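Local coordinates for protein uncharacterized metal-dependent hydrolase (Pyrococcus horikoshii, PDB 3IGH) that probably hydrolyses carbon-nitrogen bonds other than peptide bonds, as a metal-dependent member of the amidohydrolase family whose substrate has not been established, at residues H196-L200 and G201-V205; D71-G74 and M75-M79; I403-D407 and P408-V412. All coordinates share one frame; numbering follows the deposited sequence. Where two conformers were deposited one is given.

Contact 1 (H196-L200 and G201-V205). With SO4 (sulfate ion), chain J; SO4 (sulfate ion), chain O.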
# COMPACT_ATOMS: atom_id res chain seq x y z
N HIS A 196 7.36 -3.66 -22.81
CA HIS A 196 8.65 -4.07 -23.36
C HIS A 196 9.27 -5.18 -22.52
O HIS A 196 9.73 -6.20 -23.06
CB HIS A 196 9.57 -2.85 -23.43
CG HIS A 196 10.92 -3.12 -24.03
ND1 HIS A 196 11.12 -3.21 -25.38
CD2 HIS A 196 12.13 -3.28 -23.45
CE1 HIS A 196 12.40 -3.44 -25.62
NE2 HIS A 196 13.04 -3.48 -24.46
N LEU A 197 9.26 -5.01 -21.20
CA LEU A 197 9.83 -6.00 -20.28
C LEU A 197 9.03 -7.29 -20.27
O LEU A 197 9.60 -8.38 -20.31
CB LEU A 197 9.95 -5.44 -18.85
CG LEU A 197 11.00 -4.33 -18.76
CD1 LEU A 197 10.78 -3.49 -17.51
CD2 LEU A 197 12.42 -4.89 -18.81
N LEU A 198 7.70 -7.17 -20.25
CA LEU A 198 6.81 -8.32 -20.24
C LEU A 198 7.01 -9.17 -21.50
O LEU A 198 7.08 -10.40 -21.43
CB LEU A 198 5.35 -7.86 -20.12
CG LEU A 198 4.26 -8.82 -19.64
CD1 LEU A 198 4.59 -9.42 -18.29
CD2 LEU A 198 2.93 -8.07 -19.57
N ASP A 199 7.17 -8.51 -22.65
CA ASP A 199 7.45 -9.20 -23.92
C ASP A 199 8.79 -9.94 -23.91
O ASP A 199 8.97 -10.90 -24.66
CB ASP A 199 7.39 -8.24 -25.11
CG ASP A 199 5.97 -7.84 -25.48
OD1 ASP A 199 5.01 -8.45 -24.95
OD2 ASP A 199 5.81 -6.90 -26.29
N LEU A 200 9.71 -9.49 -23.05
CA LEU A 200 11.01 -10.12 -22.90
C LEU A 200 11.04 -11.22 -21.84
O LEU A 200 12.07 -11.87 -21.64
CB LEU A 200 12.06 -9.05 -22.58
CG LEU A 200 12.51 -8.22 -23.78
CD1 LEU A 200 13.26 -6.97 -23.33
CD2 LEU A 200 13.37 -9.08 -24.71
N GLY A 201 9.92 -11.44 -21.16
CA GLY A 201 9.86 -12.44 -20.09
C GLY A 201 10.32 -11.93 -18.72
O GLY A 201 10.53 -12.73 -17.80
N VAL A 202 10.47 -10.62 -18.58
CA VAL A 202 10.84 -10.01 -17.29
C VAL A 202 9.54 -9.59 -16.59
O VAL A 202 8.88 -8.63 -17.03
CB VAL A 202 11.76 -8.78 -17.48
CG1 VAL A 202 12.16 -8.15 -16.12
CG2 VAL A 202 13.01 -9.17 -18.24
N LYS A 203 9.16 -10.31 -15.54
CA LYS A 203 7.85 -10.08 -14.93
C LYS A 203 7.90 -9.39 -13.57
O LYS A 203 6.85 -9.09 -13.00
CB LYS A 203 7.04 -11.37 -14.86
CG LYS A 203 6.67 -11.91 -16.25
CD LYS A 203 5.66 -13.04 -16.17
CE LYS A 203 5.25 -13.46 -17.57
NZ LYS A 203 4.16 -14.46 -17.54
N SER A 204 9.10 -9.15 -13.06
CA SER A 204 9.30 -8.44 -11.79
C SER A 204 10.55 -7.58 -11.91
O SER A 204 11.52 -7.97 -12.58
CB SER A 204 9.49 -9.41 -10.63
OG SER A 204 8.42 -10.31 -10.47
N VAL A 205 10.54 -6.40 -11.28
CA VAL A 205 11.69 -5.50 -11.31
C VAL A 205 11.87 -4.81 -9.96
O VAL A 205 10.90 -4.66 -9.21
CB VAL A 205 11.58 -4.39 -12.44
CG1 VAL A 205 11.45 -5.00 -13.86
CG2 VAL A 205 10.43 -3.41 -12.18
S SO4 J . 16.43 -1.99 -25.22
O1 SO4 J . 15.43 -1.84 -26.27
O2 SO4 J . 17.70 -2.39 -25.82
O3 SO4 J . 16.61 -0.71 -24.53
O4 SO4 J . 15.98 -3.00 -24.28
S SO4 O . 0.89 -12.72 -15.24
O1 SO4 O . -0.12 -13.76 -15.08
O2 SO4 O . 0.24 -11.49 -15.67
O3 SO4 O . 1.56 -12.49 -13.96
O4 SO4 O . 1.88 -13.13 -16.24
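Val-202 N donates to Leu-197 O at 3.0 Å, and Gly-201 N donates to Leu-198 O over the same length, so two bonds reach back into the last turn of helix 183-199. Together with the positive phi of Gly-201 (85°) they define a Schellman motif. The carbonyl of Leu-197 also accepts from Leu-200 N, and the two donors approach from opposite faces of its plane. Glycine suits the turn: at these backbone angles a CB would be jammed against Leu-200 O.

The tight part is the apolar packing of Leu-197 on Val-202 and Val-205. Leu-197 CB packs on Val-202 CB at 4.0 Å, the two side chains meeting at a slant, while its CD1 meets Val-205 CG1 at 4.0 Å from roughly a right angle. Because Leu-197 CG stands beside the backbone N (chi1 -68°), its methyls join this buried cluster, which Leu-68, Leu-70 and Leu-73 extend.

The looser side runs along Leu-198, which is partly exposed. Its CG lies anti to the backbone N (chi1 -160°), and CD1 rests against Lys-203 CG at 3.8 Å, its branch running at a slant across the extended lysine chain. That chain carries NZ to a sulfate (chain O), whose O4 is 2.9 Å from Lys-203 NZ; NZ also donates to the carbonyl of Tyr-467, whose ring makes a cation-pi contact with the lysine. On the helix, His-196 NE2 gives a hydrogen bond of 3.0 Å to O4 of the other sulfate (chain J), which sits at the ring edge, near its plane.

The chemistry thus divides the junction: backbone bonds and aliphatic packing fix the passage from helix to strand 202-210, whereas the two sulfates, probably from the crystallisation liquor, mark donors able to hold anions.

Contact 2 (D71-G74 and M75-M79); sequences DELG and MSLEM
Ser-76 N donates to Glu-72 O at 2.9 Å, the shortest of the hydrogen bonds between 71-74 and 75-79, with an N-H...O angle of 158°. Met-75 N to Asp-71 O and Leu-77 N to Leu-73 O, both 3.0 Å, repeat the i to i+4 pattern with donors tilted only modestly from the carbonyl planes. The series fades at Glu-78 N, whose bond to Gly-74 O is weak at 3.4 Å; it also donates to Met-75 O, three residues back, at 3.1 Å.

One leucine pair carries the side-chain packing. Leu-77 CD1 lies 3.9 Å from Leu-73 CD1, and Leu-77 CG sits 3.3 Å from Leu-73 O. Leu-73 CG is anti to its own N (chi1 173°), which brings CD1 to its neighbour one turn on. Since Leu-77 also packs on His-196, an alanine here would probably open a gap beside Leu-73 CD1 and leave that imidazole less firmly supported.

Glu-78 is held from outside by Arg-192, through a salt bridge, and by Tyr-188 OH. Backbone bonds between residues four apart define an alpha-helix, here helix 70-78, packed against helix 183-199 within the amidohydrolase fold.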
# COMPACT_ATOMS: atom_id res chain seq x y z
N ASP A 71 11.02 4.39 -15.75
CA ASP A 71 10.66 5.65 -16.42
C ASP A 71 11.65 6.00 -17.54
O ASP A 71 11.24 6.39 -18.64
CB ASP A 71 10.52 6.79 -15.41
CG ASP A 71 11.76 6.98 -14.52
OD1 ASP A 71 12.67 6.11 -14.46
OD2 ASP A 71 11.81 8.02 -13.85
N GLU A 72 12.95 5.84 -17.27
CA GLU A 72 13.98 6.12 -18.26
C GLU A 72 13.94 5.13 -19.41
O GLU A 72 14.23 5.50 -20.54
CB GLU A 72 15.36 6.12 -17.62
CG GLU A 72 15.60 7.31 -16.69
CD GLU A 72 16.92 7.20 -15.93
OE1 GLU A 72 17.77 6.35 -16.29
OE2 GLU A 72 17.11 7.98 -14.97
N LEU A 73 13.55 3.88 -19.14
CA LEU A 73 13.42 2.89 -20.20
C LEU A 73 12.29 3.29 -21.16
O LEU A 73 12.45 3.24 -22.38
CB LEU A 73 13.18 1.48 -19.64
CG LEU A 73 12.84 0.36 -20.65
CD1 LEU A 73 13.92 0.22 -21.72
CD2 LEU A 73 12.61 -0.99 -19.92
N GLY A 74 11.16 3.69 -20.59
CA GLY A 74 10.04 4.22 -21.37
C GLY A 74 10.44 5.40 -22.25
O GLY A 74 10.10 5.42 -23.43
N MET A 75 11.19 6.34 -21.67
CA MET A 75 11.68 7.53 -22.41
C MET A 75 12.59 7.11 -23.56
O MET A 75 12.43 7.59 -24.68
CB MET A 75 12.40 8.53 -21.48
CG MET A 75 13.22 9.61 -22.25
SD MET A 75 13.63 11.17 -21.43
CE MET A 75 11.97 11.81 -21.18
N SER A 76 13.53 6.19 -23.26
CA SER A 76 14.50 5.70 -24.24
C SER A 76 13.83 5.03 -25.44
O SER A 76 14.28 5.18 -26.57
CB SER A 76 15.46 4.71 -23.57
OG SER A 76 16.43 4.22 -24.47
N LEU A 77 12.75 4.30 -25.17
CA LEU A 77 12.01 3.61 -26.23
C LEU A 77 11.26 4.57 -27.17
O LEU A 77 10.94 4.22 -28.30
CB LEU A 77 11.05 2.57 -25.65
CG LEU A 77 11.72 1.34 -25.00
CD1 LEU A 77 10.76 0.63 -24.04
CD2 LEU A 77 12.26 0.36 -26.04
N GLU A 78 10.99 5.78 -26.67
CA GLU A 78 10.28 6.82 -27.42
C GLU A 78 11.20 7.86 -28.04
O GLU A 78 10.77 8.64 -28.89
CB GLU A 78 9.27 7.51 -26.49
CG GLU A 78 8.18 6.56 -26.00
CD GLU A 78 7.39 5.95 -27.16
OE1 GLU A 78 6.84 6.73 -27.97
OE2 GLU A 78 7.33 4.71 -27.27
N MET A 79 12.46 7.86 -27.61
CA MET A 79 13.47 8.83 -28.05
C MET A 79 13.84 8.63 -29.52
O MET A 79 13.73 7.52 -30.06
CB MET A 79 14.74 8.70 -27.20
CG MET A 79 14.80 9.61 -26.00
SD MET A 79 16.37 9.42 -25.12
CE MET A 79 16.33 10.83 -24.04

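Contact 3 (I403-D407 and P408-V412); sequences IEPAD and PWLTV. With SO4 (sulfate ion), chain J.
An N-cap begins helix 408-417: Asp-407 occupies the cap position, and its OD2 accepts from Trp-409 N at 3.2 Å. The donor lies above the carboxylate plane, 56° out of it. With CG anti to the backbone N (chi1 -176°), the carboxylate reaches forward over the first turn. The same residue's carbonyl receives a weak bond from Leu-410 N.

Leu-410 packs on both the cap residue and the loop before it. Its CG lies 3.8 Å from Asp-407 OD1, and its CD1 rests on Pro-405 CG at 3.9 Å, leucine and proline crossing at about a right angle. A water ties the loop to the helix, donating to Pro-405 O and to Asp-407 O, each 2.7 Å away, and accepting from Thr-411 OG1 at 2.6 Å. The hydroxyl proton of Thr-411 is thereby committed to that water.

Upstream of the cap, Ala-406 N donates almost straight (168°) to O4 of a sulfate (chain J) at 2.9 Å; His-196 NE2 binds the same oxygen. The Trp-409 ring stacks on His-482, a residue of the expression tag and so no native partner, and meets Phe-63 edge-to-face. The negative carboxylate at the N-terminal end would probably interact favourably with the helix dipole, while the water satisfies two carbonyls and one hydroxyl at the loop-helix join.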
# COMPACT_ATOMS: atom_id res chain seq x y z
N ILE A 403 20.50 1.73 -19.58
CA ILE A 403 21.95 1.84 -19.78
C ILE A 403 22.46 0.64 -20.58
O ILE A 403 23.30 0.78 -21.47
CB ILE A 403 22.72 2.00 -18.42
CG1 ILE A 403 22.19 3.20 -17.62
CG2 ILE A 403 24.24 2.12 -18.63
CD1 ILE A 403 22.21 4.53 -18.35
N GLU A 404 21.94 -0.55 -20.27
CA GLU A 404 22.20 -1.75 -21.06
C GLU A 404 20.89 -2.17 -21.70
O GLU A 404 19.82 -1.75 -21.22
CB GLU A 404 22.73 -2.89 -20.18
CG GLU A 404 23.97 -2.54 -19.39
CD GLU A 404 25.19 -2.30 -20.26
OE1 GLU A 404 25.28 -2.91 -21.35
OE2 GLU A 404 26.06 -1.51 -19.83
N PRO A 405 20.94 -3.01 -22.77
CA PRO A 405 19.72 -3.61 -23.29
C PRO A 405 18.96 -4.42 -22.22
O PRO A 405 19.58 -5.03 -21.35
CB PRO A 405 20.22 -4.54 -24.40
CG PRO A 405 21.69 -4.67 -24.19
CD PRO A 405 22.11 -3.38 -23.59
N ALA A 406 17.64 -4.39 -22.29
CA ALA A 406 16.81 -5.06 -21.28
C ALA A 406 16.70 -6.57 -21.49
O ALA A 406 16.34 -7.28 -20.56
CB ALA A 406 15.42 -4.43 -21.22
N ASP A 407 17.01 -7.05 -22.70
CA ASP A 407 16.86 -8.47 -23.06
C ASP A 407 17.65 -9.36 -22.10
O ASP A 407 18.88 -9.28 -22.07
CB ASP A 407 17.32 -8.71 -24.50
CG ASP A 407 17.10 -10.14 -24.99
OD1 ASP A 407 17.42 -10.39 -26.16
OD2 ASP A 407 16.61 -11.02 -24.23
N PRO A 408 16.94 -10.17 -21.29
CA PRO A 408 17.63 -10.92 -20.25
C PRO A 408 18.61 -11.96 -20.80
O PRO A 408 19.60 -12.25 -20.14
CB PRO A 408 16.48 -11.59 -19.47
CG PRO A 408 15.31 -11.54 -20.36
CD PRO A 408 15.48 -10.36 -21.24
N TRP A 409 18.35 -12.48 -21.99
CA TRP A 409 19.22 -13.48 -22.58
C TRP A 409 20.59 -12.92 -22.94
O TRP A 409 21.59 -13.64 -22.85
CB TRP A 409 18.55 -14.18 -23.77
CG TRP A 409 17.40 -15.02 -23.31
CD1 TRP A 409 16.08 -14.80 -23.54
CD2 TRP A 409 17.47 -16.20 -22.49
NE1 TRP A 409 15.32 -15.78 -22.95
CE2 TRP A 409 16.15 -16.65 -22.29
CE3 TRP A 409 18.52 -16.93 -21.92
CZ2 TRP A 409 15.84 -17.79 -21.54
CZ3 TRP A 409 18.22 -18.07 -21.18
CH2 TRP A 409 16.89 -18.48 -21.00
N LEU A 410 20.64 -11.64 -23.32
CA LEU A 410 21.91 -10.95 -23.54
C LEU A 410 22.74 -10.82 -22.25
O LEU A 410 23.96 -10.88 -22.29
CB LEU A 410 21.70 -9.57 -24.18
CG LEU A 410 21.06 -9.50 -25.56
CD1 LEU A 410 20.98 -8.05 -26.03
CD2 LEU A 410 21.82 -10.37 -26.58
N THR A 411 22.05 -10.66 -21.12
CA THR A 411 22.73 -10.55 -19.82
C THR A 411 23.15 -11.92 -19.31
O THR A 411 24.23 -12.06 -18.72
CB THR A 411 21.86 -9.74 -18.81
OG1 THR A 411 21.97 -8.35 -19.13
CG2 THR A 411 22.29 -9.96 -17.36
N VAL A 412 22.32 -12.94 -19.55
CA VAL A 412 22.69 -14.33 -19.26
C VAL A 412 23.97 -14.70 -20.03
O VAL A 412 24.92 -15.23 -19.46
CB VAL A 412 21.55 -15.33 -19.60
CG1 VAL A 412 22.03 -16.80 -19.48
CG2 VAL A 412 20.36 -15.11 -18.66
S SO4 J . 16.43 -1.99 -25.22
O1 SO4 J . 15.43 -1.84 -26.27
O2 SO4 J . 17.70 -2.39 -25.82
O3 SO4 J . 16.61 -0.71 -24.53
O4 SO4 J . 15.98 -3.00 -24.28
O HOH W 1 20.66 -7.45 -21.24

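Along the chain the order is contact 2, contact 1, contact 3, all within the amidohydrolase part of the chain, a family of the TIM-barrel kind. Contact 2 lies on helix 70-78, contact 1 joins helix 183-199 to strand 202-210, and contact 3 leads from a loop into helix 408-417. Contact 1 is the middle piece: its centre is about 15 Å from that of contact 2 and about 11 Å from that of contact 3, and it touches both, through His-196 and Leu-197 on one side and Leu-197 and Leu-200 on the other. Contacts 2 and 3 do not touch, their nearest atoms being about 5 Å apart. Segments remote in sequence therefore pack together around the sulfate shared by contacts 1 and 3.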